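Local coordinates for fusolin (Anomala cuprea entomopoxvirus, PDB 4YN1), which crystallises in vivo as the viral spindles that enhance virulence, and has the fold of a lytic polysaccharide monooxygenase, with chitin as its probable target, at residues G2-P7 against I134-C139; I122-N127 against F233-G238. One frame throughout, in Å; residues are numbered along the deposited sequence.

How the interactions relate
The two contacts lie in different sheets of the lytic polysaccharide monooxygenase-like domain. Interaction 1 joins edge strand 2-6 to strand 131-140 in an antiparallel sheet of four strands, whereas interaction 2 pairs strand 120-123 in parallel with the end of strand 223-234 in the mixed sheet. Their centres are about 22 Å apart, yet they touch where Ile-134 CD1 packs against Ile-122 CD1 at 3.9 Å. Along the chain their segments alternate: 2-7, 122-127, 134-139, 233-238. Strands 120-123 and 131-140 are consecutive, so the chain crosses directly from one sheet to the other, and residues from near the N-terminus and from the late strand 223-234 are brought into neighbouring sheets of one fold.

Interaction 1: residues G2-P7 against I134-C139; sequences GYVTFP and IELEFC
Phe-138 lays one face of its ring beneath the backbone of Tyr-3, with the Tyr-3 carbonyl over the rim and Phe-138 CZ 3.4 Å from Tyr-3 N. The Tyr-3 ring receives Cys-139 O over one face, while the methyl of Thr-5 lies in its plane at the edge; Cys-139 SG approaches it obliquely, 4.7 Å from the ring centroid. With its CG between the backbone N and the carbonyl carbon (chi1 44°), Tyr-3 swings its ring back toward this cysteine. On the Phe-6 ring, CD of the cis-linked Pro-7 occupies one face and Glu-135 O meets the edge in plane, 3.4 Å from Phe-6 CD2.

The backbones pair in antiparallel fashion. Tyr-3 and Cys-139 form a hydrogen-bonded pair, and Val-4 faces Phe-138 in a non-hydrogen-bonded one. Beyond them a classic beta bulge sets Thr-5 and Phe-6 together against Glu-137. Glu-137 O accepts both their amide protons, from Thr-5 N at 2.9 Å and from Phe-6 N at 3.2 Å, the latter on a lone pair. Glu-137 N returns a bond to Phe-6 O. Thr-5 OG1 also reaches the Glu-137 carboxylate, although the position of OE1 is uncertain; the other oxygen, OE2, bonds to Ser-187. Thr-5 CG2 presses tightly on Cys-139 CB, at 3.4 Å.

Val-4 crosses Phe-138 and Leu-136 at about a right angle, on the side where Phe-138 meets Trp-215 and Phe-149 of the other sheet. The paired amides and the doubly used Glu-137 carbonyl hold strand 2-6 to strand 131-140, which is itself tied by the disulfide from Cys-139 to Cys-189. Strand 2-6 begins right after the chain's first residue, which in lytic polysaccharide monooxygenases is a copper-binding histidine.

Interaction 2: residues I122-N127 against F233-G238; sequences IPLENN and FANRPG. With EDO (1,2-ethanediol), chain C; EDO (1,2-ethanediol), chain E.
Asn-127 and Arg-236 meet through two hydrogen bonds that run in opposite senses: Arg-236 N donates to Asn-127 OD1 at 2.8 Å, and Asn-127 ND2 returns a bond to Arg-236 O at 2.9 Å. Both acceptors are used on a lone pair, and Arg-236 O lies in the plane of the amide, so the amide is held against rotation. Arg-236 runs extended, its CG set opposite the backbone N (chi1 -167°), which carries NH1 to Glu-125 O at 2.9 Å; the Glu-125 side chain runs alongside, but its OE2 stays 4.4 Å from Arg-236 NH1, out of the guanidinium plane, so only the opposite charges are near each other.

Nearer the strands, Ala-234 N bonds to Ile-122 O and Leu-124 N to Ala-234 O, the parallel pattern. Leu-124 crosses Phe-233 at about a right angle, Leu-124 CD2 to Phe-233 CD1 at 3.5 Å, while Ile-122 lies side by side with the same ring. An ethanediol, probably from the crystallisation liquor, takes bonds from Asn-235 N and ND2; Asn-235 OD1 is held by Tyr-204.

Outward, Phe-233 meets Phe-209, and Ile-122, Leu-124 and Phe-233 rest on strand 131-140 through Ile-132 and Ile-134, where strand 120-123 pairs in parallel with the C-terminal end of strand 223-234 in the mixed sheet.

Interaction 1: residues G2-P7 against I134-C139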
loop_
_atom_site.group_PDB
_atom_site.type_symbol
_atom_site.label_atom_id
_atom_site.label_comp_id
_atom_site.label_asym_id
_atom_site.label_seq_id
_atom_site.Cartn_x
_atom_site.Cartn_y
_atom_site.Cartn_z
ATOM N N GLY A 2 -8.504 2.515 9.970
ATOM C CA GLY A 2 -8.958 2.748 8.607
ATOM C C GLY A 2 -7.937 2.327 7.584
ATOM O O GLY A 2 -6.918 1.710 7.926
ATOM N N TYR A 3 -8.208 2.696 6.340
ATOM C CA TYR A 3 -7.348 2.330 5.233
ATOM C C TYR A 3 -7.564 3.242 4.023
ATOM O O TYR A 3 -8.597 3.897 3.880
ATOM C CB TYR A 3 -7.560 0.851 4.840
ATOM C CG TYR A 3 -9.027 0.447 4.797
ATOM C CD1 TYR A 3 -9.869 0.916 3.797
ATOM C CD2 TYR A 3 -9.573 -0.384 5.766
ATOM C CE1 TYR A 3 -11.238 0.679 3.835
ATOM C CE2 TYR A 3 -10.927 -0.705 5.763
ATOM C CZ TYR A 3 -11.770 -0.117 4.833
ATOM O OH TYR A 3 -13.116 -0.409 4.790
ATOM N N VAL A 4 -6.626 3.206 3.101
ATOM C CA VAL A 4 -6.744 4.008 1.890
ATOM C C VAL A 4 -7.695 3.298 0.948
ATOM O O VAL A 4 -7.466 2.143 0.603
ATOM C CB VAL A 4 -5.383 4.291 1.184
ATOM C CG1 VAL A 4 -5.557 5.368 0.118
ATOM C CG2 VAL A 4 -4.306 4.730 2.176
ATOM N N THR A 5 -8.723 4.000 0.468
ATOM C CA THR A 5 -9.643 3.413 -0.509
ATOM C C THR A 5 -9.323 3.868 -1.912
ATOM O O THR A 5 -9.653 3.170 -2.866
ATOM C CB THR A 5 -11.084 3.689 -0.125
ATOM O OG1 THR A 5 -11.212 5.045 0.282
ATOM C CG2 THR A 5 -11.543 2.766 0.929
ATOM N N PHE A 6 -8.730 5.048 -2.051
ATOM C CA PHE A 6 -8.295 5.497 -3.360
ATOM C C PHE A 6 -6.983 6.237 -3.285
ATOM O O PHE A 6 -6.907 7.290 -2.639
ATOM C CB PHE A 6 -9.299 6.397 -4.097
ATOM C CG PHE A 6 -8.763 6.738 -5.476
ATOM C CD1 PHE A 6 -8.741 5.786 -6.484
ATOM C CD2 PHE A 6 -8.267 8.000 -5.753
ATOM C CE1 PHE A 6 -8.141 6.068 -7.717
ATOM C CE2 PHE A 6 -7.674 8.285 -6.979
ATOM C CZ PHE A 6 -7.602 7.316 -7.950
ATOM N N PRO A 7 -5.993 5.846 -4.095
ATOM C CA PRO A 7 -5.832 4.553 -4.795
ATOM C C PRO A 7 -5.856 3.471 -3.709
ATOM O O PRO A 7 -5.344 3.668 -2.599
ATOM C CB PRO A 7 -4.489 4.710 -5.534
ATOM C CG PRO A 7 -4.147 6.188 -5.458
ATOM C CD PRO A 7 -4.745 6.629 -4.154
ATOM N N ILE A 134 -3.476 13.917 -7.124
ATOM C CA ILE A 134 -4.399 12.785 -6.926
ATOM C C ILE A 134 -5.293 13.150 -5.735
ATOM O O ILE A 134 -4.752 13.510 -4.698
ATOM C CB ILE A 134 -3.549 11.526 -6.609
ATOM C CG1 ILE A 134 -2.549 11.195 -7.766
ATOM C CG2 ILE A 134 -4.398 10.304 -6.220
ATOM C CD1 ILE A 134 -3.078 10.854 -8.989
ATOM N N GLU A 135 -6.620 12.966 -5.820
ATOM C CA GLU A 135 -7.426 13.205 -4.622
ATOM C C GLU A 135 -7.454 11.887 -3.887
ATOM O O GLU A 135 -8.226 10.996 -4.225
ATOM C CB GLU A 135 -8.824 13.671 -4.937
ATOM C CG GLU A 135 -9.605 13.986 -3.683
ATOM C CD GLU A 135 -11.050 14.272 -4.007
ATOM O OE1 GLU A 135 -11.679 13.432 -4.690
ATOM O OE2 GLU A 135 -11.591 15.260 -3.467
ATOM N N LEU A 136 -6.615 11.746 -2.899
ATOM C CA LEU A 136 -6.552 10.497 -2.154
ATOM C C LEU A 136 -7.761 10.406 -1.233
ATOM O O LEU A 136 -8.111 11.394 -0.596
ATOM C CB LEU A 136 -5.251 10.463 -1.347
ATOM C CG LEU A 136 -4.922 9.185 -0.583
ATOM C CD1 LEU A 136 -3.484 8.759 -0.794
ATOM C CD2 LEU A 136 -5.190 9.322 0.864
ATOM N N GLU A 137 -8.386 9.239 -1.141
ATOM C CA GLU A 137 -9.472 9.068 -0.171
ATOM C C GLU A 137 -9.020 8.071 0.870
ATOM O O GLU A 137 -8.665 6.940 0.535
ATOM C CB GLU A 137 -10.747 8.583 -0.863
ATOM C CG GLU A 137 -11.976 8.514 0.054
ATOM C CD GLU A 137 -13.165 7.790 -0.544
ATOM O OE1 GLU A 137 -12.998 6.595 -0.865
ATOM O OE2 GLU A 137 -14.271 8.371 -0.640
ATOM N N PHE A 138 -9.107 8.449 2.133
ATOM C CA PHE A 138 -8.792 7.571 3.249
ATOM C C PHE A 138 -10.117 7.298 3.953
ATOM O O PHE A 138 -10.885 8.226 4.245
ATOM C CB PHE A 138 -7.763 8.213 4.186
ATOM C CG PHE A 138 -7.315 7.272 5.260
ATOM C CD1 PHE A 138 -8.017 7.170 6.453
ATOM C CD2 PHE A 138 -6.173 6.501 5.103
ATOM C CE1 PHE A 138 -7.607 6.292 7.444
ATOM C CE2 PHE A 138 -5.816 5.569 6.064
ATOM C CZ PHE A 138 -6.493 5.511 7.255
ATOM N N CYS A 139 -10.379 6.013 4.192
ATOM C CA CYS A 139 -11.630 5.491 4.728
ATOM C C CYS A 139 -11.460 5.160 6.236
ATOM O O CYS A 139 -10.854 4.157 6.584
ATOM C CB CYS A 139 -12.007 4.275 3.897
ATOM S SG CYS A 139 -13.586 3.517 4.332
#

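Interaction 2: residues I122-N127 against F233-G238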
loop_
_atom_site.group_PDB
_atom_site.type_symbol
_atom_site.label_atom_id
_atom_site.label_comp_id
_atom_site.label_asym_id
_atom_site.label_seq_id
_atom_site.Cartn_x
_atom_site.Cartn_y
_atom_site.Cartn_z
ATOM N N ILE A 122 -3.035 5.017 -13.320
ATOM C CA ILE A 122 -3.443 6.421 -13.406
ATOM C C ILE A 122 -3.094 6.950 -14.786
ATOM O O ILE A 122 -1.920 7.106 -15.101
ATOM C CB ILE A 122 -2.780 7.231 -12.286
ATOM C CG1 ILE A 122 -3.168 6.622 -10.905
ATOM C CG2 ILE A 122 -3.198 8.709 -12.408
ATOM C CD1 ILE A 122 -2.337 7.060 -9.760
ATOM N N PRO A 123 -4.100 7.200 -15.636
ATOM C CA PRO A 123 -3.811 7.617 -17.011
ATOM C C PRO A 123 -3.377 9.063 -17.050
ATOM O O PRO A 123 -3.867 9.830 -16.273
ATOM C CB PRO A 123 -5.160 7.404 -17.724
ATOM C CG PRO A 123 -6.157 7.650 -16.674
ATOM C CD PRO A 123 -5.558 7.045 -15.422
ATOM N N LEU A 124 -2.400 9.414 -17.891
ATOM C CA LEU A 124 -1.945 10.790 -18.005
ATOM C C LEU A 124 -2.564 11.421 -19.250
ATOM O O LEU A 124 -2.619 10.783 -20.282
ATOM C CB LEU A 124 -0.409 10.838 -18.172
ATOM C CG LEU A 124 0.414 10.260 -17.023
ATOM C CD1 LEU A 124 1.862 10.365 -17.290
ATOM C CD2 LEU A 124 0.104 10.934 -15.714
ATOM N N GLU A 125 -2.908 12.677 -19.190
ATOM C CA GLU A 125 -3.364 13.381 -20.391
ATOM C C GLU A 125 -2.156 14.050 -21.065
ATOM O O GLU A 125 -2.188 14.286 -22.267
ATOM C CB GLU A 125 -4.417 14.432 -20.034
ATOM C CG GLU A 125 -4.996 15.125 -21.258
ATOM C CD GLU A 125 -6.316 15.832 -21.032
ATOM O OE1 GLU A 125 -6.428 16.577 -20.032
ATOM O OE2 GLU A 125 -7.229 15.660 -21.870
ATOM N N ASN A 126 -1.080 14.308 -20.294
ATOM C CA ASN A 126 0.142 14.970 -20.740
ATOM C C ASN A 126 1.329 14.223 -20.064
ATOM O O ASN A 126 1.419 14.201 -18.832
ATOM C CB ASN A 126 0.076 16.455 -20.259
ATOM C CG ASN A 126 1.238 17.340 -20.597
ATOM O OD1 ASN A 126 2.347 16.895 -20.840
ATOM N ND2 ASN A 126 1.035 18.647 -20.531
ATOM N N ASN A 127 2.265 13.720 -20.864
ATOM C CA ASN A 127 3.416 12.963 -20.345
ATOM C C ASN A 127 4.569 13.794 -19.804
ATOM O O ASN A 127 5.474 13.221 -19.194
ATOM C CB ASN A 127 3.959 12.028 -21.406
ATOM C CG ASN A 127 2.956 11.043 -21.886
ATOM O OD1 ASN A 127 2.036 10.713 -21.164
ATOM N ND2 ASN A 127 3.106 10.561 -23.112
ATOM N N PHE A 233 1.661 5.171 -13.513
ATOM C CA PHE A 233 1.081 6.073 -14.473
ATOM C C PHE A 233 1.081 5.420 -15.838
ATOM O O PHE A 233 2.040 4.743 -16.204
ATOM C CB PHE A 233 1.854 7.399 -14.543
ATOM C CG PHE A 233 1.728 8.242 -13.309
ATOM C CD1 PHE A 233 0.507 8.791 -12.946
ATOM C CD2 PHE A 233 2.829 8.491 -12.500
ATOM C CE1 PHE A 233 0.393 9.578 -11.803
ATOM C CE2 PHE A 233 2.706 9.262 -11.347
ATOM C CZ PHE A 233 1.491 9.808 -11.012
ATOM N N ALA A 234 0.006 5.594 -16.590
ATOM C CA ALA A 234 -0.019 5.145 -17.977
ATOM C C ALA A 234 0.262 6.367 -18.864
ATOM O O ALA A 234 -0.561 7.280 -18.983
ATOM C CB ALA A 234 -1.364 4.498 -18.337
ATOM N N ASN A 235 1.444 6.381 -19.492
ATOM C CA ASN A 235 1.840 7.461 -20.397
ATOM C C ASN A 235 0.934 7.419 -21.601
ATOM O O ASN A 235 0.562 6.333 -22.047
ATOM C CB ASN A 235 3.305 7.352 -20.799
ATOM C CG ASN A 235 4.233 7.809 -19.693
ATOM O OD1 ASN A 235 4.579 8.980 -19.579
ATOM N ND2 ASN A 235 4.598 6.926 -18.809
ATOM N N ARG A 236 0.540 8.573 -22.095
ATOM C CA ARG A 236 -0.360 8.655 -23.243
ATOM C C ARG A 236 0.422 8.220 -24.489
ATOM O O ARG A 236 1.560 8.667 -24.674
ATOM C CB ARG A 236 -0.840 10.089 -23.415
ATOM C CG ARG A 236 -1.996 10.250 -24.346
ATOM C CD ARG A 236 -2.523 11.660 -24.243
ATOM N NE ARG A 236 -3.769 11.823 -24.985
ATOM C CZ ARG A 236 -4.455 12.957 -25.073
ATOM N NH1 ARG A 236 -4.021 14.056 -24.462
ATOM N NH2 ARG A 236 -5.581 13.005 -25.775
ATOM N N PRO A 237 -0.174 7.383 -25.343
ATOM C CA PRO A 237 0.530 6.949 -26.567
ATOM C C PRO A 237 0.547 8.008 -27.654
ATOM O O PRO A 237 -0.150 9.024 -27.589
ATOM C CB PRO A 237 -0.257 5.713 -27.008
ATOM C CG PRO A 237 -1.652 5.980 -26.532
ATOM C CD PRO A 237 -1.511 6.750 -25.232
ATOM N N GLY A 238 1.399 7.776 -28.646
ATOM C CA GLY A 238 1.525 8.646 -29.801
ATOM C C GLY A 238 2.684 9.605 -29.725
ATOM O O GLY A 238 3.461 9.574 -28.764
HETATM C C1 EDO C . 4.396 3.037 -17.448
HETATM O O1 EDO C . 4.653 4.273 -16.813
HETATM C C2 EDO C . 4.381 3.243 -18.987
HETATM O O2 EDO C . 3.384 4.203 -19.355
HETATM C C1 EDO E . -1.451 15.009 -15.720
HETATM O O1 EDO E . -0.839 14.494 -16.904
HETATM C C2 EDO E . -2.516 14.040 -15.182
HETATM O O2 EDO E . -3.277 13.563 -16.273
HETATM O O HOH W 1 -3.258 7.857 -20.924
#